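Local structure of argininosuccinate lyase (Chelativorans sp., 6RXA) at residues 13-18 and 272-277; 23-28 and 335-340; 136-141 and 341-346. The protein acts as an EDDS lyase, a C-N lyase of the aspartase/fumarase superfamily, and probably also splits argininosuccinate into fumarate and L-arginine. The protein carries 2 engineered substitutions. All coordinates share one frame; numbering follows the deposited sequence.

Interaction 1. Residues 13-18 and 272-277; sequences RATGAK and LDASFA
Ala-274, Ser-275 and Ala-277 carry the 272-277 side of this contact with Thr-15, Ala-17, Lys-18 and Ala-14, and no hydrogen bond runs directly between the two segments. The turn is set by Asp-273, whose OD2 accepts from Ser-275 N (3.0 Å) and from Ser-275 OG (2.7 Å), the two donors lying on opposite faces of the carboxylate plane. The backbone bond makes this an Asx turn, leading into a short 3-10 segment at 274-275. There Ala-274 points at the 13-18 loop, which leads into helix 20-31 and brings Lys-18, salt-bridged to Asp-7, against the fumarate-binding Tyr-26. Ala-274 CB meets Thr-15 OG1 at 3.5 Å. Ser-275 follows with its hydroxyl held between the backbone N and the carbonyl carbon (chi1 67°), folded back on Asp-273; its CB touches Ala-17 O at 3.7 Å. Ser-275 O lies 3.8 Å from Lys-18 C, and a backbone hydrogen bond to Ala-19 continues this approach. Phe-276 turns to the other side, against helix 329-348. Ala-277 O ends the contact 4.3 Å from the CB of Ala-14, the central residue of an inverse gamma turn. Arg-10 bridges the segments, donating to the carbonyls of Ala-274, Ala-277, Thr-15 and Gly-16.

Interaction 2. Residues 23-28 and 335-340; sequences QELYDF and LIAATH. With FMT (formic acid), chain D.
Ala-337 packs its methyl group among Glu-24, Leu-25 and Phe-28, where helices 20-31 and 329-348 run antiparallel with their local axes 8.4 Å apart. The small side chain lets the backbones close in: its CB sits 3.8 Å from Glu-24 O and 3.7 Å from Phe-28 CD2, the ring meeting it obliquely. Leu-25 supplies the branch CD2, which reaches across to Ala-338 N at 3.8 Å and rests against the backbone between the two alanines. Leu-25 and the two alanines are buried here, their side chains meeting in apolar contacts, and helix 290-301 closes over Leu-25 through Arg-294 and Ser-295.

Toward the more exposed margin the packing gives way to a single directed polar bond. Glu-24, extended beyond CG, brings OE1 to the edge of the His-340 ring, where ND1 donates to it at 2.7 Å and 167°. The oxygen lies in the ring plane and uses its syn lone pair, although carboxylate and ring planes stand 75° apart. From another side of helix 20-31, Tyr-26, a fumarate-binding residue, donates its OH to O2 of a bound formate (3.0 Å), which Arg-112 of the third subunit also holds. Helix 20-31 thus presents an active-site residue from one side while another of its sides packs on helix 329-348. The short, straight His-carboxylate bond fixes the turn of the imidazole, and the nearby carboxylate would probably favour a protonated His-340.

Interaction 3. Residues 136-141 and 341-346; sequences IGYREA and AMTGVV
Thr-343 OG1 is pressed against Tyr-138, 3.3 Å from its CA and 3.4 Å from its CB, while it donates a hydrogen bond within its own helix to Thr-339 O. With OG1 beside the backbone N (chi1 -61°), the hydroxyl lies back along the helix toward that carbonyl, and the polar atom is satisfied without a partner on helix 112-147. The other branch, CG2, drops between Gly-137 O (3.7 Å) and Ala-141 CB (3.8 Å), so that the methyl packs between residues one turn apart on the facing helix. The two segments run nearly parallel, at 11°, with axes 8.7 Å apart, and the CA atoms of Tyr-138 and Thr-343 come within 4.7 Å.

Tyr-138 has CG anti to the backbone N (chi1 -177°), which sends the ring along the flank of helix 329-348, side by side with Met-342. Its CE1 touches Met-342 CB at 3.9 Å, and Val-346 CG2 stands at the ring edge, near the ring plane. Val-346 CG1 meanwhile packs on Ala-141 O at 3.8 Å. Leu-252 of helix 236-262 touches both Tyr-138 and Met-342. These helices are part of the helical bundle characteristic of the aspartase/fumarase superfamily. An alanine in place of Tyr-138 is likely to open a gap between these helices, leaving Met-342 and Leu-252 without the ring they pack on. On another side of helix 112-147, Arg-139 forms salt bridges to Glu-464 and Asp-468 of helix 451-500. With no hydrogen bond crossing between the segments, the pairing relies on the fit of methyl groups, ring and carbonyl oxygens, and the threonine hydroxyl pressed into it is satisfied within its own helix.

Helix 329-348 joins interactions 2 and 3: helix 20-31 lies on one side of it and helix 112-147 on another, with Leu-25 packing on Ala-341 where the two contacts meet. Both are largely interior. Interaction 3, slightly nearer the centre of the chain, is essentially steric; interaction 2 keeps apolar packing but adds a polar bond at its margin; interaction 1 is a more exposed loop pairing, tied through backbone carbonyls and a bridging arginine. Interaction 1 still reaches the other two. Its Phe-276 packs on Gly-344 and Val-345 of interaction 3, while Lys-18, in a salt bridge with Asp-7, also bonds Gln-23 and makes a cation-pi contact with Tyr-26 of interaction 2.

Interaction 1. Residues 13-18 and 272-277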
# COMPACT_ATOMS: atom_id res chain seq x y z
N ARG A 13 38.62 1.81 -5.80
CA ARG A 13 38.05 1.30 -7.04
C ARG A 13 36.98 2.21 -7.65
O ARG A 13 36.53 1.93 -8.77
CB ARG A 13 37.47 -0.10 -6.82
CG ARG A 13 38.51 -1.11 -6.38
CD ARG A 13 37.99 -2.53 -6.49
NE ARG A 13 37.71 -2.90 -7.87
CZ ARG A 13 37.04 -3.98 -8.24
NH1 ARG A 13 36.55 -4.81 -7.33
NH2 ARG A 13 36.85 -4.23 -9.53
N ALA A 14 36.55 3.26 -6.95
CA ALA A 14 35.61 4.23 -7.52
C ALA A 14 36.43 5.29 -8.24
O ALA A 14 36.67 6.39 -7.73
CB ALA A 14 34.73 4.83 -6.44
N THR A 15 36.88 4.94 -9.44
CA THR A 15 37.79 5.79 -10.18
C THR A 15 37.02 6.79 -11.03
O THR A 15 35.87 6.56 -11.43
CB THR A 15 38.67 4.94 -11.09
OG1 THR A 15 37.84 4.18 -11.99
CG2 THR A 15 39.53 3.98 -10.26
N GLY A 16 37.69 7.89 -11.33
CA GLY A 16 37.06 8.96 -12.07
C GLY A 16 35.92 9.59 -11.29
O GLY A 16 35.76 9.41 -10.08
N ALA A 17 35.14 10.38 -12.02
CA ALA A 17 34.00 11.07 -11.45
C ALA A 17 32.75 10.21 -11.56
O ALA A 17 32.66 9.33 -12.42
CB ALA A 17 33.73 12.38 -12.19
N LYS A 18 31.77 10.49 -10.72
CA LYS A 18 30.45 9.92 -10.97
C LYS A 18 29.96 10.39 -12.33
O LYS A 18 30.14 11.54 -12.71
CB LYS A 18 29.44 10.41 -9.93
CG LYS A 18 29.69 10.03 -8.48
CD LYS A 18 28.38 10.18 -7.68
CE LYS A 18 28.58 10.28 -6.19
NZ LYS A 18 29.09 11.65 -5.82
N LEU A 272 29.57 -3.01 -14.28
CA LEU A 272 29.18 -1.62 -14.42
C LEU A 272 30.38 -0.78 -14.85
O LEU A 272 31.51 -1.02 -14.42
CB LEU A 272 28.70 -1.09 -13.08
CG LEU A 272 27.37 -1.64 -12.60
CD1 LEU A 272 27.10 -1.18 -11.16
CD2 LEU A 272 26.21 -1.20 -13.50
N ASP A 273 30.12 0.23 -15.67
CA ASP A 273 31.13 1.25 -15.88
C ASP A 273 31.51 1.86 -14.53
O ASP A 273 30.67 2.06 -13.66
CB ASP A 273 30.61 2.35 -16.80
CG ASP A 273 31.72 3.23 -17.31
OD1 ASP A 273 32.40 2.81 -18.28
OD2 ASP A 273 31.94 4.31 -16.72
N ALA A 274 32.81 2.16 -14.37
CA ALA A 274 33.29 2.78 -13.14
C ALA A 274 32.48 4.00 -12.75
O ALA A 274 32.29 4.26 -11.55
CB ALA A 274 34.75 3.21 -13.33
N SER A 275 31.99 4.76 -13.73
CA SER A 275 31.25 5.99 -13.46
C SER A 275 29.86 5.74 -12.89
O SER A 275 29.19 6.70 -12.50
CB SER A 275 31.15 6.83 -14.73
OG SER A 275 30.34 6.21 -15.73
N PHE A 276 29.43 4.48 -12.82
CA PHE A 276 28.14 4.12 -12.25
C PHE A 276 28.28 3.24 -11.02
O PHE A 276 27.27 2.70 -10.53
CB PHE A 276 27.24 3.48 -13.31
CG PHE A 276 26.67 4.47 -14.26
CD1 PHE A 276 25.57 5.24 -13.90
CD2 PHE A 276 27.27 4.71 -15.49
CE1 PHE A 276 25.07 6.19 -14.75
CE2 PHE A 276 26.76 5.67 -16.34
CZ PHE A 276 25.66 6.41 -15.97
N ALA A 277 29.48 3.12 -10.46
CA ALA A 277 29.72 2.33 -9.27
C ALA A 277 30.41 3.18 -8.22
O ALA A 277 31.08 4.17 -8.54
CB ALA A 277 30.61 1.13 -9.60

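Interaction 2. Residues 23-28 and 335-340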
# COMPACT_ATOMS: atom_id res chain seq x y z
N GLN A 23 25.14 10.99 -10.42
CA GLN A 23 25.08 12.09 -9.47
C GLN A 23 23.65 12.59 -9.27
O GLN A 23 23.31 13.03 -8.17
CB GLN A 23 26.01 13.21 -9.94
CG GLN A 23 26.08 14.41 -9.00
CD GLN A 23 26.74 14.06 -7.67
OE1 GLN A 23 27.80 13.44 -7.63
NE2 GLN A 23 26.08 14.44 -6.58
N GLU A 24 22.80 12.50 -10.30
CA GLU A 24 21.41 12.95 -10.15
C GLU A 24 20.71 12.25 -8.99
O GLU A 24 19.87 12.84 -8.31
CB GLU A 24 20.63 12.75 -11.45
CG GLU A 24 21.13 13.55 -12.65
CD GLU A 24 20.32 13.28 -13.91
OE1 GLU A 24 19.08 13.16 -13.80
OE2 GLU A 24 20.93 13.20 -15.02
N LEU A 25 21.03 10.97 -8.76
CA LEU A 25 20.41 10.23 -7.67
C LEU A 25 20.75 10.80 -6.30
O LEU A 25 19.99 10.58 -5.35
CB LEU A 25 20.83 8.76 -7.74
CG LEU A 25 20.19 7.94 -8.85
CD1 LEU A 25 20.97 6.65 -9.08
CD2 LEU A 25 18.71 7.64 -8.57
N TYR A 26 21.86 11.49 -6.18
CA TYR A 26 22.26 12.08 -4.91
C TYR A 26 21.72 13.49 -4.73
O TYR A 26 21.71 13.99 -3.60
CB TYR A 26 23.79 12.12 -4.82
CG TYR A 26 24.41 10.76 -4.69
CD1 TYR A 26 24.64 9.97 -5.80
CD2 TYR A 26 24.76 10.25 -3.44
CE1 TYR A 26 25.19 8.71 -5.68
CE2 TYR A 26 25.32 9.00 -3.31
CZ TYR A 26 25.53 8.23 -4.44
OH TYR A 26 26.09 6.98 -4.33
N ASP A 27 21.29 14.13 -5.82
CA ASP A 27 20.97 15.55 -5.79
C ASP A 27 19.48 15.86 -5.70
O ASP A 27 19.12 16.94 -5.24
CB ASP A 27 21.52 16.24 -7.06
CG ASP A 27 23.05 16.31 -7.11
OD1 ASP A 27 23.71 16.02 -6.10
OD2 ASP A 27 23.58 16.65 -8.19
N PHE A 28 18.61 14.94 -6.14
CA PHE A 28 17.21 15.33 -6.33
C PHE A 28 16.50 15.65 -5.02
O PHE A 28 15.61 16.51 -4.99
CB PHE A 28 16.44 14.27 -7.15
CG PHE A 28 16.16 12.98 -6.40
CD1 PHE A 28 15.09 12.89 -5.52
CD2 PHE A 28 16.95 11.86 -6.62
CE1 PHE A 28 14.85 11.72 -4.84
CE2 PHE A 28 16.71 10.69 -5.95
CZ PHE A 28 15.66 10.61 -5.07
N LEU A 335 11.93 9.64 -9.93
CA LEU A 335 11.73 8.82 -11.11
C LEU A 335 12.66 9.24 -12.23
O LEU A 335 13.26 8.40 -12.90
CB LEU A 335 10.27 8.91 -11.56
CG LEU A 335 9.90 8.14 -12.82
CD1 LEU A 335 8.41 7.76 -12.80
CD2 LEU A 335 10.20 8.92 -14.10
N ILE A 336 12.80 10.56 -12.44
CA ILE A 336 13.63 11.04 -13.53
C ILE A 336 15.09 10.70 -13.27
O ILE A 336 15.81 10.26 -14.17
CB ILE A 336 13.41 12.55 -13.75
CG1 ILE A 336 11.97 12.86 -14.18
CG2 ILE A 336 14.42 13.07 -14.77
CD1 ILE A 336 11.58 12.35 -15.54
N ALA A 337 15.54 10.87 -12.03
CA ALA A 337 16.92 10.54 -11.68
C ALA A 337 17.20 9.06 -11.91
O ALA A 337 18.24 8.70 -12.48
CB ALA A 337 17.19 10.93 -10.23
N ALA A 338 16.29 8.19 -11.48
CA ALA A 338 16.49 6.76 -11.68
C ALA A 338 16.46 6.40 -13.15
O ALA A 338 17.24 5.55 -13.60
CB ALA A 338 15.41 5.99 -10.93
N THR A 339 15.55 7.02 -13.92
CA THR A 339 15.48 6.72 -15.35
C THR A 339 16.75 7.14 -16.06
O THR A 339 17.27 6.41 -16.91
CB THR A 339 14.25 7.40 -15.96
OG1 THR A 339 13.07 6.94 -15.30
CG2 THR A 339 14.14 7.07 -17.43
N HIS A 340 17.25 8.34 -15.76
CA HIS A 340 18.51 8.80 -16.33
C HIS A 340 19.66 7.90 -15.92
O HIS A 340 20.49 7.52 -16.75
CB HIS A 340 18.77 10.23 -15.89
CG HIS A 340 17.91 11.25 -16.56
ND1 HIS A 340 17.78 12.54 -16.09
CD2 HIS A 340 17.15 11.17 -17.68
CE1 HIS A 340 16.97 13.21 -16.90
NE2 HIS A 340 16.58 12.41 -17.87
C FMT D . 29.08 6.48 -2.51
O1 FMT D . 30.04 6.16 -1.81
O2 FMT D . 28.03 6.93 -2.03

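Interaction 3. Residues 136-141 and 341-346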
# COMPACT_ATOMS: atom_id res chain seq x y z
N ILE A 136 11.67 7.81 -23.29
CA ILE A 136 12.15 7.64 -24.66
C ILE A 136 13.67 7.51 -24.68
O ILE A 136 14.23 6.64 -25.36
CB ILE A 136 11.65 8.79 -25.55
CG1 ILE A 136 10.15 8.68 -25.81
CG2 ILE A 136 12.44 8.81 -26.87
CD1 ILE A 136 9.58 9.90 -26.52
N GLY A 137 14.36 8.35 -23.92
CA GLY A 137 15.82 8.26 -23.87
C GLY A 137 16.29 6.92 -23.33
O GLY A 137 17.30 6.37 -23.79
N TYR A 138 15.58 6.38 -22.35
CA TYR A 138 15.88 5.06 -21.80
C TYR A 138 15.65 3.99 -22.84
O TYR A 138 16.52 3.13 -23.06
CB TYR A 138 14.97 4.88 -20.58
CG TYR A 138 15.08 3.64 -19.72
CD1 TYR A 138 16.27 2.98 -19.52
CD2 TYR A 138 13.95 3.17 -19.06
CE1 TYR A 138 16.33 1.86 -18.69
CE2 TYR A 138 14.01 2.07 -18.23
CZ TYR A 138 15.20 1.42 -18.05
OH TYR A 138 15.27 0.31 -17.23
N ARG A 139 14.52 4.05 -23.54
CA ARG A 139 14.26 3.08 -24.60
C ARG A 139 15.29 3.19 -25.72
O ARG A 139 15.75 2.17 -26.26
CB ARG A 139 12.84 3.23 -25.13
CG ARG A 139 12.47 2.15 -26.13
CD ARG A 139 11.07 2.34 -26.65
NE ARG A 139 10.69 1.21 -27.49
CZ ARG A 139 9.64 1.18 -28.29
NH1 ARG A 139 8.87 2.26 -28.40
NH2 ARG A 139 9.36 0.09 -28.98
N GLU A 140 15.69 4.41 -26.08
CA GLU A 140 16.73 4.59 -27.09
C GLU A 140 18.01 3.88 -26.68
O GLU A 140 18.62 3.16 -27.48
CB GLU A 140 17.02 6.08 -27.34
CG GLU A 140 15.96 6.79 -28.14
CD GLU A 140 16.18 8.28 -28.22
OE1 GLU A 140 17.09 8.79 -27.53
OE2 GLU A 140 15.42 8.97 -28.94
N ALA A 141 18.44 4.07 -25.44
CA ALA A 141 19.67 3.43 -24.98
C ALA A 141 19.56 1.91 -25.02
O ALA A 141 20.51 1.22 -25.40
CB ALA A 141 20.02 3.91 -23.57
N ALA A 341 19.72 7.52 -14.64
CA ALA A 341 20.79 6.65 -14.18
C ALA A 341 20.78 5.32 -14.94
O ALA A 341 21.83 4.84 -15.38
CB ALA A 341 20.67 6.41 -12.67
N MET A 342 19.60 4.71 -15.08
CA MET A 342 19.53 3.42 -15.76
C MET A 342 19.78 3.54 -17.26
O MET A 342 20.32 2.61 -17.87
CB MET A 342 18.20 2.74 -15.44
CG MET A 342 18.09 2.26 -13.99
SD MET A 342 19.41 1.10 -13.53
CE MET A 342 19.11 -0.21 -14.72
N THR A 343 19.45 4.70 -17.84
CA THR A 343 19.82 4.97 -19.23
C THR A 343 21.33 4.91 -19.39
O THR A 343 21.85 4.24 -20.30
CB THR A 343 19.30 6.36 -19.64
OG1 THR A 343 17.86 6.38 -19.54
CG2 THR A 343 19.71 6.74 -21.07
N GLY A 344 22.07 5.56 -18.48
CA GLY A 344 23.52 5.53 -18.55
C GLY A 344 24.11 4.18 -18.20
O GLY A 344 25.09 3.74 -18.80
N VAL A 345 23.52 3.49 -17.21
CA VAL A 345 23.96 2.13 -16.88
C VAL A 345 23.90 1.24 -18.11
O VAL A 345 24.84 0.48 -18.41
CB VAL A 345 23.11 1.55 -15.74
CG1 VAL A 345 23.29 0.03 -15.67
CG2 VAL A 345 23.48 2.18 -14.42
N VAL A 346 22.77 1.27 -18.82
CA VAL A 346 22.59 0.41 -19.98
C VAL A 346 23.56 0.80 -21.09
O VAL A 346 24.26 -0.04 -21.66
CB VAL A 346 21.12 0.44 -20.46
CG1 VAL A 346 21.01 -0.18 -21.85
CG2 VAL A 346 20.21 -0.25 -19.46